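Local coordinates for protein TetR family transcriptional regulator (Mycobacterium smegmatis, PDB 5XS9) that probably binds operator DNA as a TetR-type dimer and regulates transcription of genes connected with biotin, at residues D56-T66 / V107-L115; W71-C79 / L178-A186. One frame throughout, in Å; residues are numbered along the deposited sequence.

Overall arrangement
Both contacts lie in an all-helical chain, their centres about 16 Å apart, and their segments alternate along the sequence: 56-66, 71-79, 107-115, 178-186. Contact 1 joins the end of helix 47-58 and the linker after it to helix 106-122; contact 2 packs the start of helix 71-87 against the last helix, 170-186. They meet where Thr66 and Gln114 of contact 1 touch Gln74 and Ser78 of contact 2. Contact 1 thus ties the end of the DNA-binding part, as expected for a TetR protein, to the regulatory core, whereas contact 2 lies farther out, where the last helix also packs on the second subunit.

Contact 1: residues D56-T66 / V107-L115; sequences DHILRTARTDT and VITEIVEQL
The guanidinium of Arg63 and the carboxylate of Glu110 meet edge to edge, their planes only 15° apart, while Val107 CG2 lies over one face of the guanidinium. Arg63 NH1 gives a salt-bridging hydrogen bond of 2.8 Å to Glu110 OE1, on the syn lone pair of that oxygen and almost in the guanidinium plane. With a modest bend at chi2 (-145°), the arginine chain crosses Val107 at about a right angle, Arg63 CD 3.9 Å from Val107 CG1. A long chain suits this place, apolar along its shaft and charged at its tip.

The carboxylate of Asp56 is approached differently: Val107 N donates to Asp56 OD1 over 2.9 Å, from 55° above the carboxylate plane. Ser105 OG also bonds Asp56 OD1, and Val106 N bonds OD2, so the aspartate holds the first turn of helix 106-122, whose N-terminal dipole would probably stabilise its negative charge. As in other TetR-family proteins, this is probably where the last helix of the DNA-binding domain meets the C-terminal regulatory core.

Apolar groups join the same two segments: Leu59 CB slides past Val107, 3.6 Å from its CG1, and Leu59 CD1 reaches Ile108 CB. Ala62, a small apolar residue pointing at the helix, offers CB to Ile111 CD1 at 4.1 Å. Farther along, the extended Gln114 side chain sends NE2 to Thr64 O, 3.0 Å away and nearly along the C=O axis. A water bridges Gln114 NE2, from which it accepts, and Thr66 OG1.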
loop_
_atom_site.group_PDB
_atom_site.type_symbol
_atom_site.label_atom_id
_atom_site.label_comp_id
_atom_site.label_asym_id
_atom_site.label_seq_id
_atom_site.Cartn_x
_atom_site.Cartn_y
_atom_site.Cartn_z
ATOM N N ASP A 56 -16.768 3.476 1.864
ATOM C CA ASP A 56 -17.852 3.216 0.875
ATOM C C ASP A 56 -18.405 4.439 0.250
ATOM O O ASP A 56 -18.764 4.425 -0.907
ATOM C CB ASP A 56 -18.923 2.330 1.445
ATOM C CG ASP A 56 -18.385 0.946 1.691
ATOM O OD1 ASP A 56 -17.401 0.531 1.013
ATOM O OD2 ASP A 56 -18.896 0.253 2.533
ATOM N N HIS A 57 -18.336 5.542 0.963
ATOM C CA HIS A 57 -18.821 6.801 0.448
ATOM C C HIS A 57 -17.857 7.334 -0.598
ATOM O O HIS A 57 -18.282 7.791 -1.661
ATOM C CB HIS A 57 -18.969 7.801 1.612
ATOM C CG HIS A 57 -19.470 9.140 1.191
ATOM N ND1 HIS A 57 -18.729 10.288 1.330
ATOM C CD2 HIS A 57 -20.643 9.517 0.649
ATOM C CE1 HIS A 57 -19.409 11.312 0.856
ATOM N NE2 HIS A 57 -20.568 10.868 0.425
ATOM N N ILE A 58 -16.564 7.320 -0.264
ATOM C CA ILE A 58 -15.430 7.648 -1.168
ATOM C C ILE A 58 -15.492 6.810 -2.460
ATOM O O ILE A 58 -15.139 7.272 -3.527
ATOM C CB ILE A 58 -14.067 7.370 -0.407
ATOM C CG1 ILE A 58 -13.757 8.502 0.551
ATOM C CG2 ILE A 58 -12.845 7.217 -1.275
ATOM C CD1 ILE A 58 -12.633 8.112 1.509
ATOM N N LEU A 59 -15.890 5.574 -2.347
ATOM C CA LEU A 59 -15.875 4.632 -3.459
ATOM C C LEU A 59 -17.233 4.543 -4.202
ATOM O O LEU A 59 -17.357 3.768 -5.161
ATOM C CB LEU A 59 -15.556 3.208 -2.893
ATOM C CG LEU A 59 -14.144 2.976 -2.380
ATOM C CD1 LEU A 59 -14.017 1.621 -1.722
ATOM C CD2 LEU A 59 -13.123 3.154 -3.485
ATOM N N ARG A 60 -18.245 5.271 -3.729
ATOM C CA ARG A 60 -19.487 5.508 -4.486
ATOM C C ARG A 60 -19.247 5.713 -6.002
ATOM O O ARG A 60 -19.790 4.983 -6.792
ATOM C CB ARG A 60 -20.166 6.732 -3.889
ATOM C CG ARG A 60 -21.486 7.194 -4.486
ATOM C CD ARG A 60 -22.086 8.281 -3.588
ATOM N NE ARG A 60 -21.044 9.146 -2.995
ATOM C CZ ARG A 60 -20.562 10.289 -3.502
ATOM N NH1 ARG A 60 -21.024 10.801 -4.651
ATOM N NH2 ARG A 60 -19.598 10.937 -2.838
ATOM N N THR A 61 -18.386 6.641 -6.404
ATOM C CA THR A 61 -18.162 6.827 -7.826
ATOM C C THR A 61 -17.329 5.727 -8.502
ATOM O O THR A 61 -17.389 5.634 -9.706
ATOM C CB THR A 61 -17.487 8.163 -8.181
ATOM O OG1 THR A 61 -16.106 8.173 -7.721
ATOM C CG2 THR A 61 -18.310 9.313 -7.648
ATOM N N ALA A 62 -16.584 4.922 -7.746
ATOM C CA ALA A 62 -15.688 3.941 -8.315
ATOM C C ALA A 62 -16.373 2.795 -9.077
ATOM O O ALA A 62 -15.784 2.174 -9.922
ATOM C CB ALA A 62 -14.791 3.355 -7.230
ATOM N N ARG A 63 -17.607 2.492 -8.770
ATOM C CA ARG A 63 -18.230 1.350 -9.442
ATOM C C ARG A 63 -18.735 1.782 -10.825
ATOM O O ARG A 63 -19.377 2.780 -10.951
ATOM C CB ARG A 63 -19.280 0.691 -8.579
ATOM C CG ARG A 63 -20.082 1.615 -7.672
ATOM C CD ARG A 63 -20.411 0.919 -6.364
ATOM N NE ARG A 63 -21.525 1.610 -5.755
ATOM C CZ ARG A 63 -22.381 1.095 -4.880
ATOM N NH1 ARG A 63 -22.275 -0.169 -4.453
ATOM N NH2 ARG A 63 -23.365 1.873 -4.427
ATOM N N THR A 64 -18.391 1.064 -11.870
ATOM C CA THR A 64 -18.939 1.369 -13.193
ATOM C C THR A 64 -19.316 0.072 -13.825
ATOM O O THR A 64 -18.711 -0.979 -13.501
ATOM C CB THR A 64 -17.956 2.228 -14.016
ATOM O OG1 THR A 64 -18.590 2.626 -15.250
ATOM C CG2 THR A 64 -16.608 1.484 -14.208
ATOM N N ASP A 65 -20.335 0.108 -14.687
ATOM C CA ASP A 65 -20.756 -1.102 -15.360
ATOM C C ASP A 65 -19.839 -1.333 -16.573
ATOM O O ASP A 65 -19.733 -0.509 -17.475
ATOM C CB ASP A 65 -22.225 -0.963 -15.789
ATOM C CG ASP A 65 -22.773 -2.239 -16.483
ATOM O OD1 ASP A 65 -22.126 -3.346 -16.502
ATOM O OD2 ASP A 65 -23.891 -2.113 -17.005
ATOM N N THR A 66 -19.127 -2.426 -16.554
ATOM C CA THR A 66 -18.148 -2.720 -17.583
ATOM C C THR A 66 -18.608 -3.900 -18.453
ATOM O O THR A 66 -17.877 -4.243 -19.357
ATOM C CB THR A 66 -16.769 -3.070 -16.968
ATOM O OG1 THR A 66 -16.898 -4.238 -16.146
ATOM C CG2 THR A 66 -16.197 -1.880 -16.185
ATOM N N VAL A 107 -17.937 -1.701 -0.791
ATOM C CA VAL A 107 -17.681 -1.442 -2.155
ATOM C C VAL A 107 -16.404 -2.125 -2.642
ATOM O O VAL A 107 -16.350 -2.619 -3.754
ATOM C CB VAL A 107 -17.684 0.057 -2.446
ATOM C CG1 VAL A 107 -17.399 0.302 -3.900
ATOM C CG2 VAL A 107 -19.075 0.661 -2.102
ATOM N N ILE A 108 -15.349 -2.117 -1.848
ATOM C CA ILE A 108 -14.112 -2.754 -2.329
ATOM C C ILE A 108 -14.343 -4.259 -2.565
ATOM O O ILE A 108 -13.856 -4.819 -3.528
ATOM C CB ILE A 108 -12.917 -2.464 -1.356
ATOM C CG1 ILE A 108 -11.610 -2.788 -2.065
ATOM C CG2 ILE A 108 -13.059 -3.238 -0.074
ATOM C CD1 ILE A 108 -11.270 -1.725 -3.089
ATOM N N THR A 109 -15.161 -4.890 -1.726
ATOM C CA THR A 109 -15.513 -6.313 -1.858
ATOM C C THR A 109 -16.271 -6.507 -3.193
ATOM O O THR A 109 -15.970 -7.418 -3.969
ATOM C CB THR A 109 -16.389 -6.744 -0.673
ATOM O OG1 THR A 109 -15.625 -6.600 0.511
ATOM C CG2 THR A 109 -16.839 -8.220 -0.792
ATOM N N GLU A 110 -17.198 -5.600 -3.497
ATOM C CA GLU A 110 -17.851 -5.631 -4.787
ATOM C C GLU A 110 -16.838 -5.475 -5.961
ATOM O O GLU A 110 -17.002 -6.096 -6.988
ATOM C CB GLU A 110 -18.903 -4.532 -4.961
ATOM C CG GLU A 110 -20.094 -4.665 -4.042
ATOM C CD GLU A 110 -21.017 -3.434 -4.096
ATOM O OE1 GLU A 110 -20.859 -2.560 -4.997
ATOM O OE2 GLU A 110 -21.907 -3.370 -3.214
ATOM N N ILE A 111 -15.861 -4.593 -5.829
ATOM C CA ILE A 111 -14.923 -4.393 -6.929
ATOM C C ILE A 111 -14.076 -5.634 -7.172
ATOM O O ILE A 111 -13.833 -6.003 -8.307
ATOM C CB ILE A 111 -14.073 -3.097 -6.706
ATOM C CG1 ILE A 111 -14.992 -1.857 -6.944
ATOM C CG2 ILE A 111 -12.885 -3.089 -7.681
ATOM C CD1 ILE A 111 -14.496 -0.633 -6.195
ATOM N N VAL A 112 -13.644 -6.272 -6.098
ATOM C CA VAL A 112 -12.911 -7.492 -6.188
ATOM C C VAL A 112 -13.703 -8.610 -6.889
ATOM O O VAL A 112 -13.200 -9.264 -7.792
ATOM C CB VAL A 112 -12.548 -7.970 -4.758
ATOM C CG1 VAL A 112 -12.173 -9.448 -4.690
ATOM C CG2 VAL A 112 -11.447 -7.120 -4.199
ATOM N N GLU A 113 -14.989 -8.743 -6.559
ATOM C CA GLU A 113 -15.840 -9.710 -7.242
ATOM C C GLU A 113 -15.955 -9.321 -8.699
ATOM O O GLU A 113 -15.900 -10.157 -9.616
ATOM C CB GLU A 113 -17.227 -9.798 -6.522
ATOM C CG GLU A 113 -18.352 -10.407 -7.351
ATOM C CD GLU A 113 -18.439 -11.950 -7.336
ATOM O OE1 GLU A 113 -18.727 -12.528 -8.413
ATOM O OE2 GLU A 113 -18.271 -12.596 -6.268
ATOM N N GLN A 114 -16.127 -8.048 -8.976
ATOM C CA GLN A 114 -16.191 -7.683 -10.364
ATOM C C GLN A 114 -14.901 -7.993 -11.142
ATOM O O GLN A 114 -14.946 -8.484 -12.245
ATOM C CB GLN A 114 -16.561 -6.206 -10.465
ATOM C CG GLN A 114 -16.891 -5.741 -11.827
ATOM C CD GLN A 114 -17.648 -4.405 -11.816
ATOM O OE1 GLN A 114 -18.595 -4.206 -11.057
ATOM N NE2 GLN A 114 -17.268 -3.524 -12.706
ATOM N N LEU A 115 -13.743 -7.727 -10.552
ATOM C CA LEU A 115 -12.498 -8.082 -11.178
ATOM C C LEU A 115 -12.317 -9.624 -11.366
ATOM O O LEU A 115 -11.712 -10.052 -12.329
ATOM C CB LEU A 115 -11.319 -7.552 -10.375
ATOM C CG LEU A 115 -11.140 -6.027 -10.370
ATOM C CD1 LEU A 115 -10.126 -5.720 -9.291
ATOM C CD2 LEU A 115 -10.782 -5.481 -11.741
HETATM O O HOH W 1 -15.141 -4.436 -14.389
#

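Contact 2: residues W71-C79 / L178-A186; sequences WREQIHESC and LQLLVDGLA
Val182 pushes into helix 71-79 as a knob among Trp71, Arg72, Ile75 and His76, and its two methyls divide these neighbours between them. Val182 CG1 meets the aliphatic shaft of Arg72, 3.5 Å from CG, while CG2 touches Ile75 CG2 and the His76 ring. A beta-branched residue suits the hole because it can fill two directions at once. The helices run roughly antiparallel, at 148°, with their axes 10.3 Å apart.

Trp71 comes edge-on: its six-membered ring slides past Val182, bringing CH2 to 3.5 Å from Val182 O near the ring plane, with Ala186 CB also at that edge. The uncommon chi1 of 67°, with CG between the backbone N and carbonyl carbon, swings the indole toward helix 170-186. Trp71 CZ2 lies over the centre of the Arg72 guanidinium, 3.5 Å above its plane, while Arg72 CG lies over the rim of an indole face. Ala186 is small enough to let both groups close in. Ile75 and Leu185 approach tip to tip, CD1 to CD1 at a tight 3.5 Å, while Leu178 spreads its methyls over Cys79 and runs antiparallel past His76. Leu181 and Leu185 also pack on the second subunit, so this helix serves the dimer interface as well.

His76 and Gln179 cross with ring and amide 15° apart, and a bend in the Gln179 chain brings the amide there. His76 NE2 donates to Gln179 OE1 over 2.9 Å, a bent bond, its donor tilted out of the carbonyl plane. Weak bonds from Gln179 NE2 to Asp183 probably help orient the amide so that OE1 faces His76. Separately, a water that donates to Asp183 OD1 and accepts from Arg72 NE joins opposite charges that do not themselves touch.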
loop_
_atom_site.group_PDB
_atom_site.type_symbol
_atom_site.label_atom_id
_atom_site.label_comp_id
_atom_site.label_asym_id
_atom_site.label_seq_id
_atom_site.Cartn_x
_atom_site.Cartn_y
_atom_site.Cartn_z
ATOM N N TRP A 71 -12.755 -8.366 -21.433
ATOM C CA TRP A 71 -12.268 -8.505 -20.068
ATOM C C TRP A 71 -11.052 -7.591 -19.792
ATOM O O TRP A 71 -10.994 -7.014 -18.712
ATOM C CB TRP A 71 -11.979 -9.972 -19.673
ATOM C CG TRP A 71 -10.869 -10.644 -20.357
ATOM C CD1 TRP A 71 -10.924 -11.476 -21.486
ATOM C CD2 TRP A 71 -9.468 -10.532 -20.019
ATOM N NE1 TRP A 71 -9.640 -11.888 -21.808
ATOM C CE2 TRP A 71 -8.749 -11.346 -20.908
ATOM C CE3 TRP A 71 -8.778 -9.868 -19.015
ATOM C CZ2 TRP A 71 -7.366 -11.503 -20.835
ATOM C CZ3 TRP A 71 -7.341 -10.033 -18.957
ATOM C CH2 TRP A 71 -6.688 -10.804 -19.865
ATOM N N ARG A 72 -10.151 -7.451 -20.734
ATOM C CA ARG A 72 -8.998 -6.557 -20.556
ATOM C C ARG A 72 -9.398 -5.135 -20.193
ATOM O O ARG A 72 -8.866 -4.516 -19.244
ATOM C CB ARG A 72 -8.062 -6.555 -21.791
ATOM C CG ARG A 72 -7.358 -7.883 -22.030
ATOM C CD ARG A 72 -6.641 -7.843 -23.365
ATOM N NE ARG A 72 -5.805 -9.013 -23.625
ATOM C CZ ARG A 72 -6.261 -10.209 -24.037
ATOM N NH1 ARG A 72 -7.557 -10.454 -24.203
ATOM N NH2 ARG A 72 -5.410 -11.197 -24.231
ATOM N N GLU A 73 -10.384 -4.644 -20.926
ATOM C CA GLU A 73 -10.875 -3.303 -20.768
ATOM C C GLU A 73 -11.716 -3.202 -19.521
ATOM O O GLU A 73 -11.720 -2.194 -18.837
ATOM C CB GLU A 73 -11.664 -2.856 -22.044
ATOM C CG GLU A 73 -10.786 -2.314 -23.171
ATOM C CD GLU A 73 -9.785 -3.294 -23.817
ATOM O OE1 GLU A 73 -8.528 -3.006 -23.789
ATOM O OE2 GLU A 73 -10.238 -4.345 -24.359
ATOM N N GLN A 74 -12.393 -4.251 -19.126
ATOM C CA GLN A 74 -12.996 -4.210 -17.822
ATOM C C GLN A 74 -12.011 -3.959 -16.650
ATOM O O GLN A 74 -12.343 -3.243 -15.660
ATOM C CB GLN A 74 -13.698 -5.541 -17.486
ATOM C CG GLN A 74 -14.897 -5.884 -18.412
ATOM C CD GLN A 74 -15.433 -7.276 -18.189
ATOM O OE1 GLN A 74 -15.458 -7.798 -17.083
ATOM N NE2 GLN A 74 -15.877 -7.896 -19.287
ATOM N N ILE A 75 -10.868 -4.638 -16.704
ATOM C CA ILE A 75 -9.877 -4.453 -15.649
ATOM C C ILE A 75 -9.368 -3.015 -15.711
ATOM O O ILE A 75 -9.312 -2.328 -14.697
ATOM C CB ILE A 75 -8.735 -5.416 -15.820
ATOM C CG1 ILE A 75 -9.262 -6.820 -15.415
ATOM C CG2 ILE A 75 -7.570 -4.964 -14.928
ATOM C CD1 ILE A 75 -8.358 -7.863 -15.813
ATOM N N HIS A 76 -9.029 -2.571 -16.901
ATOM C CA HIS A 76 -8.559 -1.183 -17.037
ATOM C C HIS A 76 -9.585 -0.200 -16.478
ATOM O O HIS A 76 -9.242 0.687 -15.705
ATOM C CB HIS A 76 -8.109 -0.847 -18.493
ATOM C CG HIS A 76 -6.786 -1.460 -18.865
ATOM N ND1 HIS A 76 -5.574 -0.954 -18.402
ATOM C CD2 HIS A 76 -6.469 -2.495 -19.687
ATOM C CE1 HIS A 76 -4.584 -1.685 -18.887
ATOM N NE2 HIS A 76 -5.099 -2.626 -19.664
ATOM N N GLU A 77 -10.852 -0.366 -16.855
ATOM C CA GLU A 77 -11.891 0.612 -16.533
ATOM C C GLU A 77 -12.148 0.619 -15.067
ATOM O O GLU A 77 -12.147 1.683 -14.401
ATOM C CB GLU A 77 -13.188 0.344 -17.378
ATOM C CG GLU A 77 -14.205 1.446 -17.364
ATOM C CD GLU A 77 -13.840 2.667 -18.254
ATOM O OE1 GLU A 77 -12.868 2.642 -19.033
ATOM O OE2 GLU A 77 -14.572 3.672 -18.183
ATOM N N SER A 78 -12.255 -0.570 -14.448
ATOM C CA SER A 78 -12.436 -0.641 -13.017
ATOM C C SER A 78 -11.314 -0.067 -12.174
ATOM O O SER A 78 -11.540 0.575 -11.143
ATOM C CB SER A 78 -12.745 -2.075 -12.541
ATOM O OG SER A 78 -14.060 -2.393 -13.026
ATOM N N CYS A 79 -10.087 -0.335 -12.568
ATOM C CA CYS A 79 -8.948 0.100 -11.777
ATOM C C CYS A 79 -8.764 1.612 -11.916
ATOM O O CYS A 79 -8.415 2.241 -10.963
ATOM C CB CYS A 79 -7.700 -0.630 -12.312
ATOM S SG CYS A 79 -7.740 -2.394 -11.711
ATOM N N LEU A 178 -0.856 -1.914 -14.754
ATOM C CA LEU A 178 -2.085 -2.586 -15.075
ATOM C C LEU A 178 -1.953 -3.493 -16.303
ATOM O O LEU A 178 -2.411 -4.640 -16.346
ATOM C CB LEU A 178 -3.208 -1.591 -15.360
ATOM C CG LEU A 178 -3.963 -0.986 -14.189
ATOM C CD1 LEU A 178 -5.213 -0.274 -14.706
ATOM C CD2 LEU A 178 -4.385 -2.077 -13.215
ATOM N N GLN A 179 -1.282 -3.006 -17.297
ATOM C CA GLN A 179 -1.013 -3.825 -18.453
ATOM C C GLN A 179 -0.172 -5.058 -18.214
ATOM O O GLN A 179 -0.414 -6.093 -18.830
ATOM C CB GLN A 179 -0.425 -2.978 -19.598
ATOM C CG GLN A 179 -0.423 -3.648 -20.958
ATOM C CD GLN A 179 -1.829 -4.110 -21.433
ATOM O OE1 GLN A 179 -2.837 -3.411 -21.278
ATOM N NE2 GLN A 179 -1.891 -5.329 -21.961
ATOM N N LEU A 180 0.833 -4.977 -17.375
ATOM C CA LEU A 180 1.576 -6.157 -16.963
ATOM C C LEU A 180 0.671 -7.154 -16.306
ATOM O O LEU A 180 0.792 -8.339 -16.582
ATOM C CB LEU A 180 2.660 -5.866 -15.920
ATOM C CG LEU A 180 3.942 -5.200 -16.362
ATOM C CD1 LEU A 180 4.817 -4.995 -15.137
ATOM C CD2 LEU A 180 4.668 -6.064 -17.378
ATOM N N LEU A 181 -0.214 -6.681 -15.415
ATOM C CA LEU A 181 -1.146 -7.604 -14.803
ATOM C C LEU A 181 -2.088 -8.265 -15.791
ATOM O O LEU A 181 -2.361 -9.431 -15.696
ATOM C CB LEU A 181 -1.962 -6.882 -13.730
ATOM C CG LEU A 181 -1.175 -6.561 -12.478
ATOM C CD1 LEU A 181 -2.008 -5.590 -11.680
ATOM C CD2 LEU A 181 -0.914 -7.862 -11.729
ATOM N N VAL A 182 -2.600 -7.485 -16.748
ATOM C CA VAL A 182 -3.467 -7.988 -17.758
ATOM C C VAL A 182 -2.789 -9.004 -18.626
ATOM O O VAL A 182 -3.363 -10.030 -18.901
ATOM C CB VAL A 182 -4.041 -6.770 -18.601
ATOM C CG1 VAL A 182 -4.628 -7.176 -19.892
ATOM C CG2 VAL A 182 -5.056 -6.030 -17.758
ATOM N N ASP A 183 -1.588 -8.717 -19.055
ATOM C CA ASP A 183 -0.825 -9.699 -19.816
ATOM C C ASP A 183 -0.537 -10.960 -19.019
ATOM O O ASP A 183 -0.617 -12.041 -19.596
ATOM C CB ASP A 183 0.470 -9.112 -20.340
ATOM C CG ASP A 183 0.230 -8.121 -21.484
ATOM O OD1 ASP A 183 -0.703 -8.301 -22.220
ATOM O OD2 ASP A 183 0.959 -7.165 -21.629
ATOM N N GLY A 184 -0.282 -10.834 -17.711
ATOM C CA GLY A 184 -0.123 -12.014 -16.846
ATOM C C GLY A 184 -1.391 -12.847 -16.688
ATOM O O GLY A 184 -1.340 -14.058 -16.719
ATOM N N LEU A 185 -2.543 -12.187 -16.593
ATOM C CA LEU A 185 -3.791 -12.882 -16.569
ATOM C C LEU A 185 -4.011 -13.633 -17.862
ATOM O O LEU A 185 -4.448 -14.790 -17.831
ATOM C CB LEU A 185 -4.950 -11.948 -16.283
ATOM C CG LEU A 185 -5.069 -11.338 -14.907
ATOM C CD1 LEU A 185 -5.990 -10.160 -14.803
ATOM C CD2 LEU A 185 -5.470 -12.378 -13.834
ATOM N N ALA A 186 -3.720 -12.974 -18.988
ATOM C CA ALA A 186 -3.926 -13.552 -20.320
ATOM C C ALA A 186 -3.077 -14.790 -20.494
ATOM O O ALA A 186 -3.533 -15.745 -21.076
ATOM C CB ALA A 186 -3.599 -12.535 -21.410
HETATM O O HOH W 2 -3.150 -8.534 -23.250
#